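PDB 4A39: metallo-carboxypeptidase from Pseudomonas aeruginosa, which probably removes C-terminal residues from peptides or proteins as a zinc-dependent carboxypeptidase of the M14 family, related to mammalian cytosolic carboxypeptidases. Local coordinates for residues F189-G192 against L193-L197; E253-F256 against V257-M261; R298-Q301 against R302-E306; G366-S369 against K370-G373. All blocks are in the same frame, centred on the assembly; numbering follows the deposited sequence.

Contact 1 (F189-G192 against L193-L197)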
loop_
_atom_site.group_PDB
_atom_site.type_symbol
_atom_site.label_atom_id
_atom_site.label_comp_id
_atom_site.label_asym_id
_atom_site.label_seq_id
_atom_site.Cartn_x
_atom_site.Cartn_y
_atom_site.Cartn_z
ATOM N N PHE A 189 -5.394 -3.760 0.252
ATOM C CA PHE A 189 -5.137 -4.841 1.208
ATOM C C PHE A 189 -6.063 -4.650 2.418
ATOM O O PHE A 189 -6.671 -5.602 2.913
ATOM C CB PHE A 189 -3.657 -4.792 1.633
ATOM C CG PHE A 189 -3.280 -5.741 2.755
ATOM C CD1 PHE A 189 -3.592 -5.434 4.079
ATOM C CD2 PHE A 189 -2.557 -6.901 2.493
ATOM C CE1 PHE A 189 -3.185 -6.265 5.126
ATOM C CE2 PHE A 189 -2.140 -7.740 3.532
ATOM C CZ PHE A 189 -2.455 -7.420 4.852
ATOM N N MET A 190 -6.174 -3.412 2.888
ATOM C CA MET A 190 -7.023 -3.109 4.036
ATOM C C MET A 190 -8.500 -3.356 3.732
ATOM O O MET A 190 -9.246 -3.806 4.601
ATOM C CB MET A 190 -6.817 -1.657 4.475
ATOM C CG MET A 190 -5.380 -1.327 4.867
ATOM S SD MET A 190 -4.755 -2.303 6.266
ATOM C CE MET A 190 -5.566 -1.483 7.639
ATOM N N GLU A 191 -8.930 -3.061 2.507
ATOM C CA GLU A 191 -10.326 -3.288 2.136
ATOM C C GLU A 191 -10.667 -4.779 2.222
ATOM O O GLU A 191 -11.747 -5.151 2.673
ATOM C CB GLU A 191 -10.613 -2.771 0.718
ATOM C CG GLU A 191 -12.041 -3.053 0.245
ATOM C CD GLU A 191 -12.358 -2.444 -1.106
ATOM O OE1 GLU A 191 -12.206 -1.214 -1.256
ATOM O OE2 GLU A 191 -12.766 -3.193 -2.018
ATOM N N GLY A 192 -9.741 -5.629 1.791
ATOM C CA GLY A 192 -9.975 -7.062 1.845
ATOM C C GLY A 192 -10.071 -7.545 3.278
ATOM O O GLY A 192 -10.926 -8.371 3.620
ATOM N N LEU A 193 -9.183 -7.023 4.117
ATOM C CA LEU A 193 -9.143 -7.379 5.526
ATOM C C LEU A 193 -10.476 -7.016 6.185
ATOM O O LEU A 193 -11.118 -7.853 6.829
ATOM C CB LEU A 193 -7.976 -6.634 6.192
ATOM C CG LEU A 193 -7.557 -6.952 7.628
ATOM C CD1 LEU A 193 -6.146 -6.416 7.863
ATOM C CD2 LEU A 193 -8.535 -6.340 8.610
ATOM N N ILE A 194 -10.908 -5.774 6.000
ATOM C CA ILE A 194 -12.155 -5.311 6.598
ATOM C C ILE A 194 -13.390 -6.021 6.048
ATOM O O ILE A 194 -14.306 -6.347 6.802
ATOM C CB ILE A 194 -12.307 -3.774 6.437
ATOM C CG1 ILE A 194 -11.438 -3.060 7.473
ATOM C CG2 ILE A 194 -13.753 -3.350 6.631
ATOM C CD1 ILE A 194 -9.959 -3.301 7.322
ATOM N N GLU A 195 -13.424 -6.276 4.745
ATOM C CA GLU A 195 -14.583 -6.945 4.176
ATOM C C GLU A 195 -14.758 -8.360 4.713
ATOM O O GLU A 195 -15.881 -8.858 4.786
ATOM C CB GLU A 195 -14.501 -6.976 2.650
ATOM C CG GLU A 195 -14.479 -5.598 2.025
ATOM C CD GLU A 195 -14.856 -5.612 0.559
ATOM O OE1 GLU A 195 -14.548 -6.608 -0.130
ATOM O OE2 GLU A 195 -15.451 -4.616 0.095
ATOM N N ARG A 196 -13.662 -9.014 5.090
ATOM C CA ARG A 196 -13.774 -10.369 5.621
ATOM C C ARG A 196 -14.532 -10.374 6.945
ATOM O O ARG A 196 -15.181 -11.364 7.294
ATOM C CB ARG A 196 -12.397 -11.012 5.824
ATOM C CG ARG A 196 -12.506 -12.374 6.499
ATOM C CD ARG A 196 -11.219 -13.176 6.499
ATOM N NE ARG A 196 -11.421 -14.441 7.201
ATOM C CZ ARG A 196 -10.501 -15.389 7.340
ATOM N NH1 ARG A 196 -9.291 -15.235 6.819
ATOM N NH2 ARG A 196 -10.796 -16.500 8.002
ATOM N N LEU A 197 -14.452 -9.267 7.675
ATOM C CA LEU A 197 -15.131 -9.138 8.965
ATOM C C LEU A 197 -16.655 -9.199 8.845
ATOM O O LEU A 197 -17.354 -9.437 9.833
ATOM C CB LEU A 197 -14.726 -7.825 9.642
ATOM C CG LEU A 197 -13.436 -7.812 10.465
ATOM C CD1 LEU A 197 -13.640 -8.624 11.734
ATOM C CD2 LEU A 197 -12.288 -8.360 9.649
#

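Contact 2 (E253-F256 against V257-M261)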
loop_
_atom_site.group_PDB
_atom_site.type_symbol
_atom_site.label_atom_id
_atom_site.label_comp_id
_atom_site.label_asym_id
_atom_site.label_seq_id
_atom_site.Cartn_x
_atom_site.Cartn_y
_atom_site.Cartn_z
ATOM N N GLU A 253 0.514 12.611 11.077
ATOM C CA GLU A 253 -0.038 11.293 10.797
ATOM C C GLU A 253 0.646 10.229 11.656
ATOM O O GLU A 253 -0.008 9.349 12.215
ATOM C CB GLU A 253 0.137 10.964 9.312
ATOM C CG GLU A 253 -0.584 11.932 8.377
ATOM C CD GLU A 253 0.261 13.128 7.942
ATOM O OE1 GLU A 253 1.385 13.325 8.462
ATOM O OE2 GLU A 253 -0.211 13.881 7.066
ATOM N N VAL A 254 1.967 10.317 11.760
ATOM C CA VAL A 254 2.735 9.359 12.549
ATOM C C VAL A 254 2.649 9.686 14.039
ATOM O O VAL A 254 2.571 8.785 14.878
ATOM C CB VAL A 254 4.212 9.341 12.085
ATOM C CG1 VAL A 254 5.069 8.548 13.064
ATOM C CG2 VAL A 254 4.294 8.712 10.695
ATOM N N TRP A 255 2.655 10.974 14.364
ATOM C CA TRP A 255 2.558 11.415 15.754
ATOM C C TRP A 255 1.280 10.856 16.382
ATOM O O TRP A 255 1.276 10.404 17.533
ATOM C CB TRP A 255 2.554 12.949 15.809
ATOM C CG TRP A 255 2.410 13.512 17.189
ATOM C CD1 TRP A 255 1.247 13.752 17.863
ATOM C CD2 TRP A 255 3.472 13.875 18.075
ATOM N NE1 TRP A 255 1.519 14.244 19.117
ATOM C CE2 TRP A 255 2.878 14.330 19.274
ATOM C CE3 TRP A 255 4.868 13.862 17.974
ATOM C CZ2 TRP A 255 3.635 14.767 20.366
ATOM C CZ3 TRP A 255 5.622 14.297 19.060
ATOM C CH2 TRP A 255 5.002 14.743 20.241
ATOM N N PHE A 256 0.202 10.889 15.608
ATOM C CA PHE A 256 -1.100 10.388 16.034
ATOM C C PHE A 256 -1.044 8.909 16.392
ATOM O O PHE A 256 -1.433 8.509 17.490
ATOM C CB PHE A 256 -2.126 10.604 14.913
ATOM C CG PHE A 256 -3.395 9.808 15.079
ATOM C CD1 PHE A 256 -4.211 9.987 16.191
ATOM C CD2 PHE A 256 -3.780 8.888 14.108
ATOM C CE1 PHE A 256 -5.398 9.259 16.334
ATOM C CE2 PHE A 256 -4.959 8.159 14.241
ATOM C CZ PHE A 256 -5.770 8.347 15.357
ATOM N N VAL A 257 -0.559 8.094 15.464
ATOM C CA VAL A 257 -0.492 6.657 15.704
ATOM C C VAL A 257 0.373 6.292 16.902
ATOM O O VAL A 257 -0.014 5.443 17.705
ATOM C CB VAL A 257 0.008 5.906 14.452
ATOM C CG1 VAL A 257 0.109 4.412 14.739
ATOM C CG2 VAL A 257 -0.955 6.152 13.298
ATOM N N GLN A 258 1.532 6.930 17.035
ATOM C CA GLN A 258 2.408 6.634 18.166
ATOM C C GLN A 258 1.749 6.950 19.508
ATOM O O GLN A 258 1.967 6.242 20.488
ATOM C CB GLN A 258 3.737 7.384 18.035
ATOM C CG GLN A 258 4.691 6.734 17.033
ATOM C CD GLN A 258 6.108 7.280 17.106
ATOM O OE1 GLN A 258 6.575 7.689 18.171
ATOM N NE2 GLN A 258 6.808 7.262 15.975
ATOM N N GLN A 259 0.939 8.002 19.557
ATOM C CA GLN A 259 0.267 8.352 20.806
ATOM C C GLN A 259 -0.756 7.285 21.180
ATOM O O GLN A 259 -0.892 6.917 22.352
ATOM C CB GLN A 259 -0.423 9.714 20.681
ATOM C CG GLN A 259 0.541 10.889 20.597
ATOM C CD GLN A 259 1.375 11.055 21.861
ATOM O OE1 GLN A 259 2.272 11.895 21.917
ATOM N NE2 GLN A 259 1.076 10.258 22.882
ATOM N N GLU A 260 -1.477 6.788 20.179
ATOM C CA GLU A 260 -2.487 5.764 20.406
ATOM C C GLU A 260 -1.827 4.443 20.787
ATOM O O GLU A 260 -2.351 3.693 21.615
ATOM C CB GLU A 260 -3.351 5.580 19.154
ATOM C CG GLU A 260 -4.224 6.787 18.814
ATOM C CD GLU A 260 -5.172 7.165 19.940
ATOM O OE1 GLU A 260 -5.790 6.254 20.530
ATOM O OE2 GLU A 260 -5.309 8.373 20.230
ATOM N N MET A 261 -0.676 4.154 20.188
ATOM C CA MET A 261 0.029 2.915 20.504
ATOM C C MET A 261 0.511 2.946 21.946
ATOM O O MET A 261 0.393 1.963 22.672
ATOM C CB MET A 261 1.228 2.709 19.576
ATOM C CG MET A 261 0.875 2.440 18.123
ATOM S SD MET A 261 2.357 2.104 17.137
ATOM C CE MET A 261 1.661 1.099 15.813
#

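Contact 3 (R298-Q301 against R302-E306)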
loop_
_atom_site.group_PDB
_atom_site.type_symbol
_atom_site.label_atom_id
_atom_site.label_comp_id
_atom_site.label_asym_id
_atom_site.label_seq_id
_atom_site.Cartn_x
_atom_site.Cartn_y
_atom_site.Cartn_z
ATOM N N ARG A 298 11.927 -16.583 15.754
ATOM C CA ARG A 298 11.065 -17.735 15.514
ATOM C C ARG A 298 9.670 -17.311 15.062
ATOM O O ARG A 298 9.087 -17.938 14.176
ATOM C CB ARG A 298 10.953 -18.584 16.781
ATOM C CG ARG A 298 10.108 -19.834 16.603
ATOM C CD ARG A 298 10.128 -20.694 17.856
ATOM N NE ARG A 298 9.491 -20.051 19.002
ATOM C CZ ARG A 298 8.177 -19.952 19.166
ATOM N NH1 ARG A 298 7.351 -20.455 18.257
ATOM N NH2 ARG A 298 7.691 -19.358 20.249
ATOM N N LEU A 299 9.136 -16.254 15.671
ATOM C CA LEU A 299 7.806 -15.776 15.306
ATOM C C LEU A 299 7.774 -15.313 13.860
ATOM O O LEU A 299 6.789 -15.547 13.158
ATOM C CB LEU A 299 7.357 -14.635 16.232
ATOM C CG LEU A 299 6.783 -15.068 17.588
ATOM C CD1 LEU A 299 6.483 -13.841 18.446
ATOM C CD2 LEU A 299 5.511 -15.879 17.376
ATOM N N GLU A 300 8.846 -14.658 13.416
ATOM C CA GLU A 300 8.911 -14.189 12.037
ATOM C C GLU A 300 8.905 -15.403 11.112
ATOM O O GLU A 300 8.227 -15.404 10.089
ATOM C CB GLU A 300 10.167 -13.333 11.806
ATOM C CG GLU A 300 10.199 -12.063 12.648
ATOM C CD GLU A 300 11.334 -11.122 12.276
ATOM O OE1 GLU A 300 12.327 -11.592 11.688
ATOM O OE2 GLU A 300 11.237 -9.910 12.583
ATOM N N GLN A 301 9.639 -16.445 11.495
ATOM C CA GLN A 301 9.711 -17.674 10.706
ATOM C C GLN A 301 8.315 -18.293 10.634
ATOM O O GLN A 301 7.851 -18.687 9.560
ATOM C CB GLN A 301 10.690 -18.659 11.363
ATOM C CG GLN A 301 11.387 -19.634 10.422
ATOM C CD GLN A 301 10.444 -20.581 9.721
ATOM O OE1 GLN A 301 9.661 -21.283 10.360
ATOM N NE2 GLN A 301 10.521 -20.619 8.396
ATOM N N ARG A 302 7.646 -18.368 11.783
ATOM C CA ARG A 302 6.296 -18.926 11.864
ATOM C C ARG A 302 5.309 -18.193 10.950
ATOM O O ARG A 302 4.543 -18.820 10.214
ATOM C CB ARG A 302 5.794 -18.859 13.309
ATOM C CG ARG A 302 6.479 -19.828 14.261
ATOM C CD ARG A 302 5.933 -21.233 14.091
ATOM N NE ARG A 302 4.513 -21.308 14.424
ATOM C CZ ARG A 302 3.586 -21.833 13.629
ATOM N NH1 ARG A 302 3.928 -22.336 12.446
ATOM N NH2 ARG A 302 2.317 -21.860 14.013
ATOM N N PHE A 303 5.333 -16.865 11.007
ATOM C CA PHE A 303 4.446 -16.030 10.203
ATOM C C PHE A 303 4.655 -16.242 8.704
ATOM O O PHE A 303 3.693 -16.431 7.952
ATOM C CB PHE A 303 4.673 -14.551 10.543
ATOM C CG PHE A 303 3.751 -13.609 9.820
ATOM C CD1 PHE A 303 4.068 -13.148 8.543
ATOM C CD2 PHE A 303 2.565 -13.184 10.409
ATOM C CE1 PHE A 303 3.222 -12.280 7.863
ATOM C CE2 PHE A 303 1.710 -12.314 9.737
ATOM C CZ PHE A 303 2.040 -11.861 8.458
ATOM N N ARG A 304 5.910 -16.198 8.270
ATOM C CA ARG A 304 6.224 -16.373 6.857
ATOM C C ARG A 304 5.814 -17.746 6.329
ATOM O O ARG A 304 5.269 -17.861 5.234
ATOM C CB ARG A 304 7.723 -16.163 6.612
ATOM C CG ARG A 304 8.170 -14.709 6.616
ATOM C CD ARG A 304 9.657 -14.602 6.308
ATOM N NE ARG A 304 10.105 -13.221 6.154
ATOM C CZ ARG A 304 11.063 -12.662 6.886
ATOM N NH1 ARG A 304 11.674 -13.364 7.834
ATOM N NH2 ARG A 304 11.408 -11.399 6.674
ATOM N N GLU A 305 6.067 -18.776 7.134
ATOM C CA GLU A 305 5.742 -20.154 6.754
ATOM C C GLU A 305 4.239 -20.378 6.639
ATOM O O GLU A 305 3.757 -20.976 5.669
ATOM C CB GLU A 305 6.337 -21.129 7.775
ATOM C CG GLU A 305 6.457 -22.560 7.265
ATOM C CD GLU A 305 7.285 -23.442 8.182
ATOM O OE1 GLU A 305 7.949 -22.903 9.094
ATOM O OE2 GLU A 305 7.277 -24.677 7.981
ATOM N N GLU A 306 3.490 -19.905 7.628
ATOM C CA GLU A 306 2.045 -20.071 7.620
ATOM C C GLU A 306 1.379 -19.237 6.527
ATOM O O GLU A 306 0.396 -19.669 5.929
ATOM C CB GLU A 306 1.455 -19.714 8.989
ATOM C CG GLU A 306 1.876 -20.657 10.117
ATOM C CD GLU A 306 1.264 -22.049 10.015
ATOM O OE1 GLU A 306 0.512 -22.329 9.056
ATOM O OE2 GLU A 306 1.540 -22.874 10.911
#

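Contact 4 (G366-S369 against K370-G373)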
loop_
_atom_site.group_PDB
_atom_site.type_symbol
_atom_site.label_atom_id
_atom_site.label_comp_id
_atom_site.label_asym_id
_atom_site.label_seq_id
_atom_site.Cartn_x
_atom_site.Cartn_y
_atom_site.Cartn_z
ATOM N N GLY A 366 -5.842 -4.865 -7.310
ATOM C CA GLY A 366 -6.546 -4.521 -6.093
ATOM C C GLY A 366 -7.185 -5.774 -5.520
ATOM O O GLY A 366 -7.163 -5.989 -4.309
ATOM N N ALA A 367 -7.744 -6.614 -6.388
ATOM C CA ALA A 367 -8.398 -7.844 -5.940
ATOM C C ALA A 367 -7.437 -8.811 -5.254
ATOM O O ALA A 367 -7.778 -9.410 -4.229
ATOM C CB ALA A 367 -9.082 -8.532 -7.117
ATOM N N ARG A 368 -6.240 -8.970 -5.812
ATOM C CA ARG A 368 -5.263 -9.870 -5.211
ATOM C C ARG A 368 -4.738 -9.276 -3.901
ATOM O O ARG A 368 -4.386 -10.011 -2.981
ATOM C CB ARG A 368 -4.126 -10.154 -6.198
ATOM C CG ARG A 368 -4.597 -10.978 -7.397
ATOM C CD ARG A 368 -3.557 -11.060 -8.502
ATOM N NE ARG A 368 -2.516 -12.049 -8.240
ATOM C CZ ARG A 368 -1.479 -12.252 -9.045
ATOM N NH1 ARG A 368 -1.353 -11.529 -10.150
ATOM N NH2 ARG A 368 -0.576 -13.185 -8.755
ATOM N N SER A 369 -4.708 -7.949 -3.814
ATOM C CA SER A 369 -4.265 -7.271 -2.598
ATOM C C SER A 369 -5.293 -7.544 -1.499
ATOM O O SER A 369 -4.938 -7.835 -0.357
ATOM C CB SER A 369 -4.150 -5.764 -2.846
ATOM O OG SER A 369 -3.173 -5.488 -3.840
ATOM N N LYS A 370 -6.570 -7.450 -1.861
ATOM C CA LYS A 370 -7.662 -7.715 -0.928
ATOM C C LYS A 370 -7.562 -9.145 -0.407
ATOM O O LYS A 370 -7.749 -9.397 0.780
ATOM C CB LYS A 370 -9.017 -7.521 -1.624
ATOM C CG LYS A 370 -9.350 -6.065 -1.933
ATOM C CD LYS A 370 -10.693 -5.907 -2.636
ATOM C CE LYS A 370 -11.848 -6.348 -1.758
ATOM N NZ LYS A 370 -13.146 -6.016 -2.414
ATOM N N ARG A 371 -7.256 -10.079 -1.303
ATOM C CA ARG A 371 -7.149 -11.487 -0.928
ATOM C C ARG A 371 -5.994 -11.715 0.041
ATOM O O ARG A 371 -6.115 -12.487 0.995
ATOM C CB ARG A 371 -6.960 -12.359 -2.178
ATOM C CG ARG A 371 -7.388 -13.811 -1.991
ATOM C CD ARG A 371 -6.272 -14.802 -2.297
ATOM N NE ARG A 371 -5.701 -14.648 -3.636
ATOM C CZ ARG A 371 -6.367 -14.824 -4.774
ATOM N NH1 ARG A 371 -7.649 -15.163 -4.755
ATOM N NH2 ARG A 371 -5.745 -14.658 -5.937
ATOM N N LEU A 372 -4.868 -11.047 -0.200
ATOM C CA LEU A 372 -3.720 -11.200 0.684
ATOM C C LEU A 372 -4.103 -10.721 2.083
ATOM O O LEU A 372 -3.682 -11.303 3.088
ATOM C CB LEU A 372 -2.518 -10.405 0.161
ATOM C CG LEU A 372 -1.228 -10.538 0.981
ATOM C CD1 LEU A 372 -0.680 -11.957 0.885
ATOM C CD2 LEU A 372 -0.199 -9.543 0.454
ATOM N N GLY A 373 -4.913 -9.667 2.148
ATOM C CA GLY A 373 -5.342 -9.157 3.440
ATOM C C GLY A 373 -6.130 -10.217 4.187
ATOM O O GLY A 373 -5.983 -10.394 5.399
HETATM O O HOH W 1 -3.782 -12.759 -3.315
#

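Contact 1 (F189-G192 against L193-L197)
E191 and E195, one helical turn apart, run alongside each other and point the same way, their carboxylate planes 34° apart. Two acidic groups meet here: E191 OE2 and E195 OE2 are 3.7 Å apart. Such closeness would be costly for two unshielded charges, but K370 forms salt bridges with E195 OE1 and E191 OE2, and R130 and Y126 hold E191 OE1. The lysine probably stabilises both glutamates as anions. An apolar touch accompanies the charged pair. F189 has its CG anti to the backbone N (chi1 173°), which carries the ring forward along the helix until CE1 lies 4.0 Å from L193 CD1; the two side chains meet at a slant.

The backbone bonds are those of an alpha-helix. L193 N donates to F189 O over 3.1 Å. R196 N reaches G192 O at 3.2 Å through a more bent bond, with an N-H...O angle of 143°. R196 itself extends away from this turn to salt bridges with D202 and E204.

Helix 185-196 is wedged between other elements: F189 and L193 pack on helix 366-383, E191 and I194 on helix 128-138, and M190, L193 and I194 on L216 of strand 212-217, with M190 also meeting strand 171-177.

Contact 2 (E253-F256 against V257-M261)
W255 and Q259 stand side by side on one flank of the helix, both directed the same way. Q259 bends at its second torsion (chi2 -64°), which lays the chain over the indole: CG is 4.2 Å from the centroid of the five-membered ring and 30° off its normal, an off-centre CH-pi contact. OE1 sits over the same ring system, nearer its rim, 3.5 Å from W255 CZ2, with amide and indole planes 59° apart. On a neighbouring flank F256 meets E260 through its ring atom CE1, 3.7 Å from E260 CG, so the aliphatic part of the glutamate does the packing. V254 and Q258 form a third pair, with V254 CG1 3.6 Å from Q258 NE2; that amide nitrogen is hydrogen-bonded to W243 O.

Behind these pairs lies the backbone that sets their spacing. Q258 N gives V254 O a nearly straight bond of 3.0 Å, while E260 N bonds to F256 O at 3.2 Å, in the carbonyl plane. Further out, F256 and E260 rest on L160 of strand 157-163, V257 packs on W174 of strand 171-177, and N233 binds E253 OE1.

The pattern is that of a helix packed on the central sheet, W255 exposed and F256, V257 and E260 against its strands; helix 252-264 leads into strand 268-275, bearing the zinc ligand H273 in the alpha/beta fold of M14 peptidases.

Contact 3 (R298-Q301 against R302-E306)
R298 and R302 reach each other through different torsions. R298 places its CG opposite the backbone N (chi1 -178°) and folds at chi3, whereas R302 sets CG beside its own N (chi1 -71°) and then bends at both chi2 and chi3. The two chains consequently run alongside each other in the same direction, with guanidinium planes only 9° apart. Their contact is between R298 NH1 and R302 CG, at 4.1 Å; the nearest charged nitrogens, R298 NH1 and R302 NE, stay 4.8 Å apart.

The folded chain of R302 also brings its guanidinium to E306, one turn further on. NH1 donates to E306 OE2 at 2.9 Å, and the oxygen lies at the edge of the guanidinium, in its plane; on the glutamate side the bond arrives on the anti side of OE2. R302 NE has a second acidic partner, E386, and E306 OE1 is bridged to R310.

E300 and R304 carry opposite charges, nearest at E300 OE1 and R304 NH1, 4.3 Å apart. The oxygen lies well out of the guanidinium plane, so the attraction is one of charge alone. Each polar end is committed to another group: E300 to Y292 and the backbone N of C286, R304 to A283 O. Backbone bonds continue beneath, including R302 N to R298 O at 2.8 Å. Buried F303 meets the F345 ring and packs on helix 366-383.

Acids and bases alternate in a network: E306 and E386 probably offset the nearness of the two arginines and, gripping R302 through NH1 and NE, should limit its rotation.

Contact 4 (G366-S369 against K370-G373)
R368 and R371 slant across each other, their guanidinium planes 59° apart, and touch where R371 NH2 lies 4.1 Å from R368 CG. The end group of one arginine thus meets the aliphatic stem of the other, while R368 NE and R371 NH2 keep 4.7 Å between them. E312 probably offsets the like charges, because it forms salt bridges with both: OE1 with R368 NH2 and OE2 with R371 NH2. D353 takes R368 NH1 as well.

A water ties the R371 side chain to the preceding turn. It accepts from R371 NE at 2.7 Å and donates to R368 O at 2.8 Å, giving that carbonyl a second partner besides L372 N, which bonds to it at 3.0 Å. The bends of R371 at chi2 and chi3 swing NE round to meet this water.

K370 takes a different course. Its CG sits beside the backbone N (chi1 -71°) and passes 3.2 Å from G366 O, the carbonyl that also accepts K370 N at 2.9 Å; the chain then leads away and its NZ forms salt bridges with E191 and E195. S369 OG turns back to S365 O, just before this first turn of the helix.

In the fold, helix 366-383 lies against helix 185-196, with S369 and K370 on W188 and L372 on F189, while S369 and L372 also pack on M349 of strand 343-350.

In the fold
Contacts 1 and 4 are the buried pair, their centres 8 Å apart on facing helices 185-196 and 366-383, where K370 of contact 4 forms salt bridges with both glutamates of contact 1, probably offsetting their like charges, and F189 packs on G373. Contacts 2 and 3 are only partly buried, with centres 27 Å apart, and serve different elements: contact 2 covers strands 157-163 and 171-177, contact 3 strand 343-350 and the later part of helix 366-383. Their chemistry differs accordingly. Contact 2 relies on aromatic and aliphatic packing, contact 3 sets an arginine-glutamate network beside a buried F303, and contact 4 adds a bridging water at its exposed arginine.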